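Local structure of N-acylethanolamine-hydrolyzing acid amidase subunit beta (Caenorhabditis elegans, 6DY3) at residues C1-A6 with H15-D20; N69-G74 with P121-V126; V160-D165 with D172-T177. The protein probably hydrolyses bioactive fatty acid amides such as N-palmitoylethanolamine to ethanolamine and free fatty acids, as the beta subunit of an autocatalytically cleaved heterodimer. All blocks are in the same frame, centred on the assembly; numbering follows the deposited sequence.

Overall arrangement
All three contacts meet around the N-terminal C1. Contact 1, nearest the centre of the chain, is wholly buried, a hairpin held by backbone bonds, with charged and polar groups gathered at its C1 end. Contact 2, also mostly buried, belongs to the other sheet; within its residues a short strand pairing gives way to arginine-tyrosine packing, and S3 and N69 hydrogen bond between these two contacts. Contact 3 is the most peripheral yet still largely buried, with R174 and R175 partly exposed; it fixes a helix start beside strand 158-161, neighbour of strand 2-7, through side-chain bonds and charges. The D20-R174 salt bridge ties it to contact 1, A70-N163 and Y72-N163 bonds to contact 2.

Contact 1 (C1-A6 with H15-D20); sequences CTSIVA and HGRNLD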
loop_
_atom_site.group_PDB
_atom_site.type_symbol
_atom_site.label_atom_id
_atom_site.label_comp_id
_atom_site.label_asym_id
_atom_site.label_seq_id
_atom_site.Cartn_x
_atom_site.Cartn_y
_atom_site.Cartn_z
ATOM N N CYS B 1 2.244 1.116 -9.853
ATOM C CA CYS B 1 1.262 1.615 -8.905
ATOM C C CYS B 1 0.631 2.900 -9.406
ATOM O O CYS B 1 1.328 3.818 -9.829
ATOM C CB CYS B 1 1.911 1.864 -7.548
ATOM S SG CYS B 1 2.512 0.367 -6.787
ATOM N N THR B 2 -0.693 2.968 -9.323
ATOM C CA THR B 2 -1.451 4.160 -9.677
ATOM C C THR B 2 -2.479 4.399 -8.584
ATOM O O THR B 2 -3.343 3.551 -8.346
ATOM C CB THR B 2 -2.140 4.002 -11.041
ATOM O OG1 THR B 2 -1.171 3.650 -12.034
ATOM C CG2 THR B 2 -2.839 5.294 -11.460
ATOM N N SER B 3 -2.375 5.538 -7.913
ATOM C CA SER B 3 -3.331 5.930 -6.889
ATOM C C SER B 3 -4.074 7.162 -7.368
ATOM O O SER B 3 -3.451 8.139 -7.795
ATOM C CB SER B 3 -2.634 6.214 -5.559
ATOM O OG SER B 3 -2.146 5.016 -4.983
ATOM N N ILE B 4 -5.398 7.125 -7.264
ATOM C CA ILE B 4 -6.258 8.205 -7.723
ATOM C C ILE B 4 -7.211 8.568 -6.597
ATOM O O ILE B 4 -7.717 7.688 -5.893
ATOM C CB ILE B 4 -7.050 7.817 -8.990
ATOM C CG1 ILE B 4 -6.102 7.312 -10.080
ATOM C CG2 ILE B 4 -7.872 9.011 -9.492
ATOM C CD1 ILE B 4 -6.821 6.755 -11.306
ATOM N N VAL B 5 -7.433 9.869 -6.418
ATOM C CA VAL B 5 -8.451 10.392 -5.518
ATOM C C VAL B 5 -9.249 11.440 -6.276
ATOM O O VAL B 5 -8.666 12.321 -6.918
ATOM C CB VAL B 5 -7.832 10.989 -4.242
ATOM C CG1 VAL B 5 -8.836 11.898 -3.517
ATOM C CG2 VAL B 5 -7.389 9.870 -3.328
ATOM N N ALA B 6 -10.579 11.353 -6.195
ATOM C CA ALA B 6 -11.464 12.264 -6.911
ATOM C C ALA B 6 -12.677 12.600 -6.056
ATOM O O ALA B 6 -13.212 11.737 -5.353
ATOM C CB ALA B 6 -11.926 11.661 -8.250
ATOM N N HIS B 15 -11.513 6.782 -3.844
ATOM C CA HIS B 15 -10.092 6.454 -3.812
ATOM C C HIS B 15 -9.881 5.184 -4.626
ATOM O O HIS B 15 -10.346 4.107 -4.236
ATOM C CB HIS B 15 -9.609 6.267 -2.376
ATOM C CG HIS B 15 -8.122 6.135 -2.250
ATOM N ND1 HIS B 15 -7.452 6.374 -1.070
ATOM C CD2 HIS B 15 -7.174 5.799 -3.156
ATOM C CE1 HIS B 15 -6.158 6.187 -1.253
ATOM N NE2 HIS B 15 -5.963 5.838 -2.511
ATOM N N GLY B 16 -9.182 5.313 -5.751
ATOM C CA GLY B 16 -8.868 4.186 -6.610
ATOM C C GLY B 16 -7.385 3.876 -6.547
ATOM O O GLY B 16 -6.555 4.779 -6.428
ATOM N N ARG B 17 -7.049 2.595 -6.655
ATOM C CA ARG B 17 -5.667 2.178 -6.482
ATOM C C ARG B 17 -5.388 0.928 -7.302
ATOM O O ARG B 17 -6.074 -0.085 -7.150
ATOM C CB ARG B 17 -5.363 1.917 -5.001
ATOM C CG ARG B 17 -3.885 2.022 -4.654
ATOM C CD ARG B 17 -3.182 0.687 -4.729
ATOM N NE ARG B 17 -1.757 0.860 -4.979
ATOM C CZ ARG B 17 -0.837 1.054 -4.045
ATOM N NH1 ARG B 17 -1.174 1.090 -2.769
ATOM N NH2 ARG B 17 0.431 1.201 -4.401
ATOM N N ASN B 18 -4.365 1.000 -8.144
ATOM C CA ASN B 18 -3.813 -0.162 -8.823
ATOM C C ASN B 18 -2.444 -0.455 -8.236
ATOM O O ASN B 18 -1.661 0.464 -7.992
ATOM C CB ASN B 18 -3.688 0.077 -10.327
ATOM C CG ASN B 18 -4.985 -0.152 -11.073
ATOM O OD1 ASN B 18 -6.039 -0.348 -10.468
ATOM N ND2 ASN B 18 -4.918 -0.121 -12.397
ATOM N N LEU B 19 -2.168 -1.730 -7.984
ATOM C CA LEU B 19 -0.873 -2.165 -7.469
ATOM C C LEU B 19 -0.130 -2.896 -8.582
ATOM O O LEU B 19 -0.565 -3.963 -9.029
ATOM C CB LEU B 19 -1.042 -3.065 -6.251
ATOM C CG LEU B 19 0.298 -3.433 -5.610
ATOM C CD1 LEU B 19 0.638 -2.418 -4.535
ATOM C CD2 LEU B 19 0.279 -4.850 -5.060
ATOM N N ASP B 20 0.982 -2.322 -9.032
ATOM C CA ASP B 20 1.846 -2.960 -10.017
ATOM C C ASP B 20 3.074 -3.533 -9.318
ATOM O O ASP B 20 3.753 -2.835 -8.558
ATOM C CB ASP B 20 2.258 -1.970 -11.109
ATOM C CG ASP B 20 1.058 -1.411 -11.888
ATOM O OD1 ASP B 20 1.131 -0.254 -12.353
ATOM O OD2 ASP B 20 0.039 -2.121 -12.032
HETATM O O HOH W 1 -1.072 1.286 -12.646
#
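C1-A6 and H15-D20 form an antiparallel beta hairpin deep in the chain, with C1 at its open end. T2 with N18 and I4 with G16 are the hydrogen-bonded pairs; between and beyond them, S3 with R17 and V5 with H15 are non-hydrogen-bonded. The terminal amine of C1 makes a salt bridge to D20, N to OD1 3.1 Å, coming from above the carboxylate plane. An acid suits this spot because it sets an opposite charge between that amine and R174; T209 holds its other oxygen. With chi1 at -65°, C1 SG stands anti to its own carbonyl carbon and lies 3.3 Å from R17 NH2, at the guanidinium edge. S3 OG, itself hydrogen-bonded to S67, and L19 CD1 lie over opposite faces of that guanidinium, toward the rim, and L68 O accepts from NH2. A bend at chi2 (-93°) brings R17 NE to N18 O at 3.0 Å, above the carbonyl plane, while T2 N reaches the same oxygen from the other face, also at 3.0 Å. V5 CG2 rests over the centre of the H15 ring, 4.0 Å from its centroid, in a CH-pi contact; the hydroxyls of S65 and S67 bind the ring nitrogens. By similarity R17 matters for activity and C1 is the nucleophile; a nucleophile at the free N terminus, directly ahead of the first strand, is characteristic of N-terminal nucleophile (Ntn) hydrolases.

Contact 2 (N69-G74 with P121-V126); sequences NARYSG and PSYIIV
The ring of Y123 has the aliphatic part of R71 laid over one face, with R71 CD 4.1 Å from the ring centroid in a CH-pi contact. In turn, Y123 CE1 lies over one face of the R71 guanidinium, toward its rim, the two planes being 36° apart. The polar ends of both groups are held by residues beyond the two segments: Y123 OH hydrogen bonds to F164 O, R71 NE makes a salt bridge to D165, and R71 NH1 reaches N140. The setting is the seven-stranded antiparallel sheet of the Ntn-hydrolase fold, in which strands 64-70 and 122-127 are neighbours although three helices separate them in sequence. Arginine suits the place because its methylenes can coat an aromatic ring while its charged end carries on to polar partners. R71 CG stands anti to the backbone N (chi1 -164°) and the chain runs straight on to NE, which carries it across the tyrosine at about a right angle. R71 CB packs 3.4 Å from S122 N, and P121 CB is 4.3 Å from R71 CB. Beyond R71 the segment turns to the alpha subunit, where Y72 stacks on F104 of that chain. At the inner end, I125 CD1 sits 4.1 Å from N69 CG and almost as near the two polar ends of the amide. Those ends are used elsewhere: OD1 by S3 OG, ND2 by T162 O, which fixes the amide beside C1 and R17. Within these segments one hydrogen-bonded pair, N69 with Y123, is followed by the non-hydrogen-bonded A70 with S122; Y123 N donates to N69 O at 2.8 Å, and N69 N to Y123 O, also at 2.8 Å and nearly straight (175°).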
loop_
_atom_site.group_PDB
_atom_site.type_symbol
_atom_site.label_atom_id
_atom_site.label_comp_id
_atom_site.label_asym_id
_atom_site.label_seq_id
_atom_site.Cartn_x
_atom_site.Cartn_y
_atom_site.Cartn_z
ATOM N N ASN B 69 2.448 4.765 -2.636
ATOM C CA ASN B 69 3.195 4.468 -3.848
ATOM C C ASN B 69 4.681 4.643 -3.569
ATOM O O ASN B 69 5.098 5.659 -3.005
ATOM C CB ASN B 69 2.775 5.384 -5.000
ATOM C CG ASN B 69 1.331 5.188 -5.414
ATOM O OD1 ASN B 69 0.562 4.500 -4.735
ATOM N ND2 ASN B 69 0.950 5.799 -6.535
ATOM N N ALA B 70 5.476 3.664 -3.975
ATOM C CA ALA B 70 6.914 3.828 -3.901
ATOM C C ALA B 70 7.340 4.932 -4.855
ATOM O O ALA B 70 6.703 5.174 -5.883
ATOM C CB ALA B 70 7.623 2.522 -4.245
ATOM N N ARG B 71 8.418 5.621 -4.495
ATOM C CA ARG B 71 8.915 6.752 -5.267
ATOM C C ARG B 71 10.334 6.426 -5.701
ATOM O O ARG B 71 11.216 6.232 -4.857
ATOM C CB ARG B 71 8.877 8.038 -4.442
ATOM C CG ARG B 71 9.011 9.310 -5.236
ATOM C CD ARG B 71 8.875 10.501 -4.311
ATOM N NE ARG B 71 8.985 11.773 -5.012
ATOM C CZ ARG B 71 9.005 12.951 -4.403
ATOM N NH1 ARG B 71 8.926 13.014 -3.080
ATOM N NH2 ARG B 71 9.103 14.068 -5.112
ATOM N N TYR B 72 10.545 6.365 -7.011
ATOM C CA TYR B 72 11.833 6.005 -7.589
ATOM C C TYR B 72 12.388 7.198 -8.348
ATOM O O TYR B 72 11.785 7.657 -9.325
ATOM C CB TYR B 72 11.709 4.795 -8.520
ATOM C CG TYR B 72 11.016 3.612 -7.891
ATOM C CD1 TYR B 72 11.608 2.919 -6.842
ATOM C CD2 TYR B 72 9.779 3.175 -8.357
ATOM C CE1 TYR B 72 10.984 1.830 -6.261
ATOM C CE2 TYR B 72 9.146 2.085 -7.787
ATOM C CZ TYR B 72 9.755 1.413 -6.736
ATOM O OH TYR B 72 9.141 0.327 -6.151
ATOM N N SER B 73 13.541 7.678 -7.913
ATOM C CA SER B 73 14.250 8.748 -8.588
ATOM C C SER B 73 15.544 8.173 -9.153
ATOM O O SER B 73 15.844 6.984 -8.995
ATOM C CB SER B 73 14.520 9.907 -7.624
ATOM O OG SER B 73 13.313 10.410 -7.066
ATOM N N GLY B 74 16.307 9.014 -9.833
ATOM C CA GLY B 74 17.571 8.586 -10.382
ATOM C C GLY B 74 18.586 8.317 -9.286
ATOM O O GLY B 74 18.315 8.410 -8.088
ATOM N N PRO B 121 11.315 7.679 0.684
ATOM C CA PRO B 121 10.624 8.479 -0.334
ATOM C C PRO B 121 9.464 7.701 -0.935
ATOM O O PRO B 121 9.584 6.519 -1.264
ATOM C CB PRO B 121 11.721 8.769 -1.364
ATOM C CG PRO B 121 12.985 8.670 -0.602
ATOM C CD PRO B 121 12.758 7.592 0.414
ATOM N N SER B 122 8.327 8.370 -1.059
ATOM C CA SER B 122 7.103 7.704 -1.474
ATOM C C SER B 122 6.036 8.769 -1.680
ATOM O O SER B 122 6.238 9.949 -1.381
ATOM C CB SER B 122 6.660 6.669 -0.437
ATOM O OG SER B 122 6.559 7.266 0.842
ATOM N N TYR B 123 4.896 8.334 -2.203
ATOM C CA TYR B 123 3.700 9.157 -2.288
ATOM C C TYR B 123 2.629 8.511 -1.429
ATOM O O TYR B 123 2.262 7.354 -1.659
ATOM C CB TYR B 123 3.207 9.285 -3.725
ATOM C CG TYR B 123 4.138 10.029 -4.652
ATOM C CD1 TYR B 123 4.322 11.402 -4.531
ATOM C CD2 TYR B 123 4.807 9.364 -5.675
ATOM C CE1 TYR B 123 5.159 12.086 -5.389
ATOM C CE2 TYR B 123 5.643 10.044 -6.539
ATOM C CZ TYR B 123 5.815 11.401 -6.390
ATOM O OH TYR B 123 6.647 12.077 -7.251
ATOM N N ILE B 124 2.119 9.262 -0.459
ATOM C CA ILE B 124 1.026 8.815 0.394
ATOM C C ILE B 124 -0.224 9.558 -0.054
ATOM O O ILE B 124 -0.283 10.793 0.016
ATOM C CB ILE B 124 1.326 9.062 1.881
ATOM C CG1 ILE B 124 2.600 8.313 2.285
ATOM C CG2 ILE B 124 0.148 8.620 2.735
ATOM C CD1 ILE B 124 3.075 8.596 3.689
ATOM N N ILE B 125 -1.217 8.809 -0.520
ATOM C CA ILE B 125 -2.467 9.364 -1.027
ATOM C C ILE B 125 -3.543 9.088 0.009
ATOM O O ILE B 125 -3.781 7.930 0.373
ATOM C CB ILE B 125 -2.841 8.766 -2.392
ATOM C CG1 ILE B 125 -1.814 9.166 -3.459
ATOM C CG2 ILE B 125 -4.236 9.201 -2.811
ATOM C CD1 ILE B 125 -0.597 8.264 -3.537
ATOM N N VAL B 126 -4.202 10.145 0.472
ATOM C CA VAL B 126 -5.194 10.052 1.533
ATOM C C VAL B 126 -6.503 10.643 1.027
ATOM O O VAL B 126 -6.512 11.701 0.387
ATOM C CB VAL B 126 -4.724 10.781 2.812
ATOM C CG1 VAL B 126 -5.633 10.437 3.989
ATOM C CG2 VAL B 126 -3.275 10.441 3.129
#

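Contact 3 (V160-D165 with D172-T177); sequences VETNFD and DDRRIT
T162 and D172 approach from opposite directions in the close-knit part of this contact, T162 OG1 donating to D172 OD2 at 2.8 Å on the anti side of the carboxylate, 30° out of its plane. D172 is the N-cap of helix 173-185: its OD1 accepts from R174 N at 3.0 Å and from R174 NE, while R174 NH2 meets OD2 at 3.0 Å, a side-on, two-nitrogen grip. The same NH2 donates to N163 OD1 at 3.3 Å, and NH1 goes on to D20. F164 turns a ring edge toward D172 OD2. An alanine in place of D172 would probably leave the helix start uncapped, T162 OG1 without its acceptor and R174 held less firmly, with D20 and N163 as its remaining partners. The R175 side is looser and partly exposed: its CG packs 3.9 Å from V160 CG1, NE reaches V160 O at 3.2 Å, and E161, salt-bridged to K169 through OE1, adds an opposite charge with OE2, at which no R175 N-H points. N163, important for activity by similarity, donates through ND2 to A70 O and accepts from C1 N, consistent with R174 and D172 acting as a second shell behind an Ntn-hydrolase active site.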
loop_
_atom_site.group_PDB
_atom_site.type_symbol
_atom_site.label_atom_id
_atom_site.label_comp_id
_atom_site.label_asym_id
_atom_site.label_seq_id
_atom_site.Cartn_x
_atom_site.Cartn_y
_atom_site.Cartn_z
ATOM N N VAL B 160 -3.842 12.326 -9.232
ATOM C CA VAL B 160 -3.283 11.092 -9.774
ATOM C C VAL B 160 -1.783 11.074 -9.519
ATOM O O VAL B 160 -1.089 12.061 -9.792
ATOM C CB VAL B 160 -3.567 10.944 -11.282
ATOM C CG1 VAL B 160 -2.985 9.631 -11.809
ATOM C CG2 VAL B 160 -5.055 11.018 -11.550
ATOM N N GLU B 161 -1.277 9.942 -9.042
ATOM C CA GLU B 161 0.145 9.815 -8.780
ATOM C C GLU B 161 0.578 8.377 -9.042
ATOM O O GLU B 161 -0.187 7.436 -8.825
ATOM C CB GLU B 161 0.477 10.242 -7.337
ATOM C CG GLU B 161 1.941 10.588 -7.110
ATOM C CD GLU B 161 2.461 11.614 -8.112
ATOM O OE1 GLU B 161 2.089 12.804 -7.994
ATOM O OE2 GLU B 161 3.227 11.229 -9.026
ATOM N N THR B 162 1.817 8.212 -9.519
ATOM C CA THR B 162 2.379 6.884 -9.739
ATOM C C THR B 162 3.667 6.780 -8.932
ATOM O O THR B 162 3.641 7.012 -7.727
ATOM C CB THR B 162 2.546 6.599 -11.223
ATOM O OG1 THR B 162 3.433 7.570 -11.800
ATOM C CG2 THR B 162 1.222 6.657 -11.933
ATOM N N ASN B 163 4.793 6.435 -9.568
ATOM C CA ASN B 163 6.024 6.080 -8.881
ATOM C C ASN B 163 7.181 7.044 -9.117
ATOM O O ASN B 163 8.222 6.892 -8.471
ATOM C CB ASN B 163 6.474 4.682 -9.328
ATOM C CG ASN B 163 5.501 3.609 -8.921
ATOM O OD1 ASN B 163 5.053 2.821 -9.759
ATOM N ND2 ASN B 163 5.167 3.563 -7.633
ATOM N N PHE B 164 7.060 7.996 -10.031
ATOM C CA PHE B 164 8.213 8.769 -10.472
ATOM C C PHE B 164 7.988 10.262 -10.244
ATOM O O PHE B 164 6.957 10.689 -9.722
ATOM C CB PHE B 164 8.504 8.488 -11.948
ATOM C CG PHE B 164 8.473 7.026 -12.306
ATOM C CD1 PHE B 164 9.484 6.175 -11.900
ATOM C CD2 PHE B 164 7.446 6.512 -13.073
ATOM C CE1 PHE B 164 9.459 4.843 -12.229
ATOM C CE2 PHE B 164 7.420 5.174 -13.410
ATOM C CZ PHE B 164 8.431 4.341 -12.988
ATOM N N ASP B 165 9.003 11.049 -10.612
ATOM C CA ASP B 165 8.940 12.508 -10.583
ATOM C C ASP B 165 9.712 13.057 -11.783
ATOM O O ASP B 165 10.305 12.306 -12.564
ATOM C CB ASP B 165 9.470 13.062 -9.250
ATOM C CG ASP B 165 10.691 12.328 -8.760
ATOM O OD1 ASP B 165 11.513 11.920 -9.607
ATOM O OD2 ASP B 165 10.831 12.159 -7.529
ATOM N N ASP B 172 4.877 9.308 -17.873
ATOM C CA ASP B 172 4.318 8.023 -17.463
ATOM C C ASP B 172 2.970 7.806 -18.143
ATOM O O ASP B 172 2.014 8.554 -17.904
ATOM C CB ASP B 172 4.171 7.973 -15.943
ATOM C CG ASP B 172 3.833 6.571 -15.426
ATOM O OD1 ASP B 172 3.395 5.725 -16.226
ATOM O OD2 ASP B 172 4.004 6.311 -14.217
ATOM N N ASP B 173 2.894 6.780 -18.990
ATOM C CA ASP B 173 1.669 6.531 -19.738
ATOM C C ASP B 173 0.508 6.171 -18.819
ATOM O O ASP B 173 -0.650 6.461 -19.142
ATOM C CB ASP B 173 1.905 5.417 -20.758
ATOM C CG ASP B 173 1.289 5.716 -22.110
ATOM O OD1 ASP B 173 0.436 6.630 -22.200
ATOM O OD2 ASP B 173 1.666 5.038 -23.090
ATOM N N ARG B 174 0.790 5.518 -17.689
ATOM C CA ARG B 174 -0.258 5.228 -16.716
ATOM C C ARG B 174 -0.874 6.512 -16.178
ATOM O O ARG B 174 -2.101 6.641 -16.090
ATOM C CB ARG B 174 0.302 4.393 -15.567
ATOM C CG ARG B 174 0.824 3.031 -15.980
ATOM C CD ARG B 174 1.527 2.343 -14.821
ATOM N NE ARG B 174 2.639 3.144 -14.320
ATOM C CZ ARG B 174 3.371 2.833 -13.254
ATOM N NH1 ARG B 174 3.107 1.734 -12.564
ATOM N NH2 ARG B 174 4.364 3.628 -12.875
ATOM N N ARG B 175 -0.030 7.471 -15.796
ATOM C CA ARG B 175 -0.537 8.718 -15.232
ATOM C C ARG B 175 -1.239 9.560 -16.288
ATOM O O ARG B 175 -2.301 10.135 -16.024
ATOM C CB ARG B 175 0.612 9.499 -14.595
ATOM C CG ARG B 175 0.170 10.700 -13.783
ATOM C CD ARG B 175 1.333 11.335 -13.036
ATOM N NE ARG B 175 0.891 12.490 -12.267
ATOM C CZ ARG B 175 0.789 13.716 -12.764
ATOM N NH1 ARG B 175 1.103 13.959 -14.029
ATOM N NH2 ARG B 175 0.371 14.708 -11.994
ATOM N N ILE B 176 -0.672 9.637 -17.493
ATOM C CA ILE B 176 -1.282 10.431 -18.560
ATOM C C ILE B 176 -2.660 9.885 -18.912
ATOM O O ILE B 176 -3.632 10.637 -19.051
ATOM C CB ILE B 176 -0.361 10.468 -19.794
ATOM C CG1 ILE B 176 0.973 11.136 -19.445
ATOM C CG2 ILE B 176 -1.040 11.197 -20.952
ATOM C CD1 ILE B 176 2.052 10.922 -20.479
ATOM N N THR B 177 -2.760 8.567 -19.082
ATOM C CA THR B 177 -4.028 7.965 -19.475
ATOM C C THR B 177 -5.098 8.192 -18.417
ATOM O O THR B 177 -6.234 8.563 -18.737
ATOM C CB THR B 177 -3.830 6.473 -19.733
ATOM O OG1 THR B 177 -2.895 6.299 -20.804
ATOM C CG2 THR B 177 -5.152 5.799 -20.083
#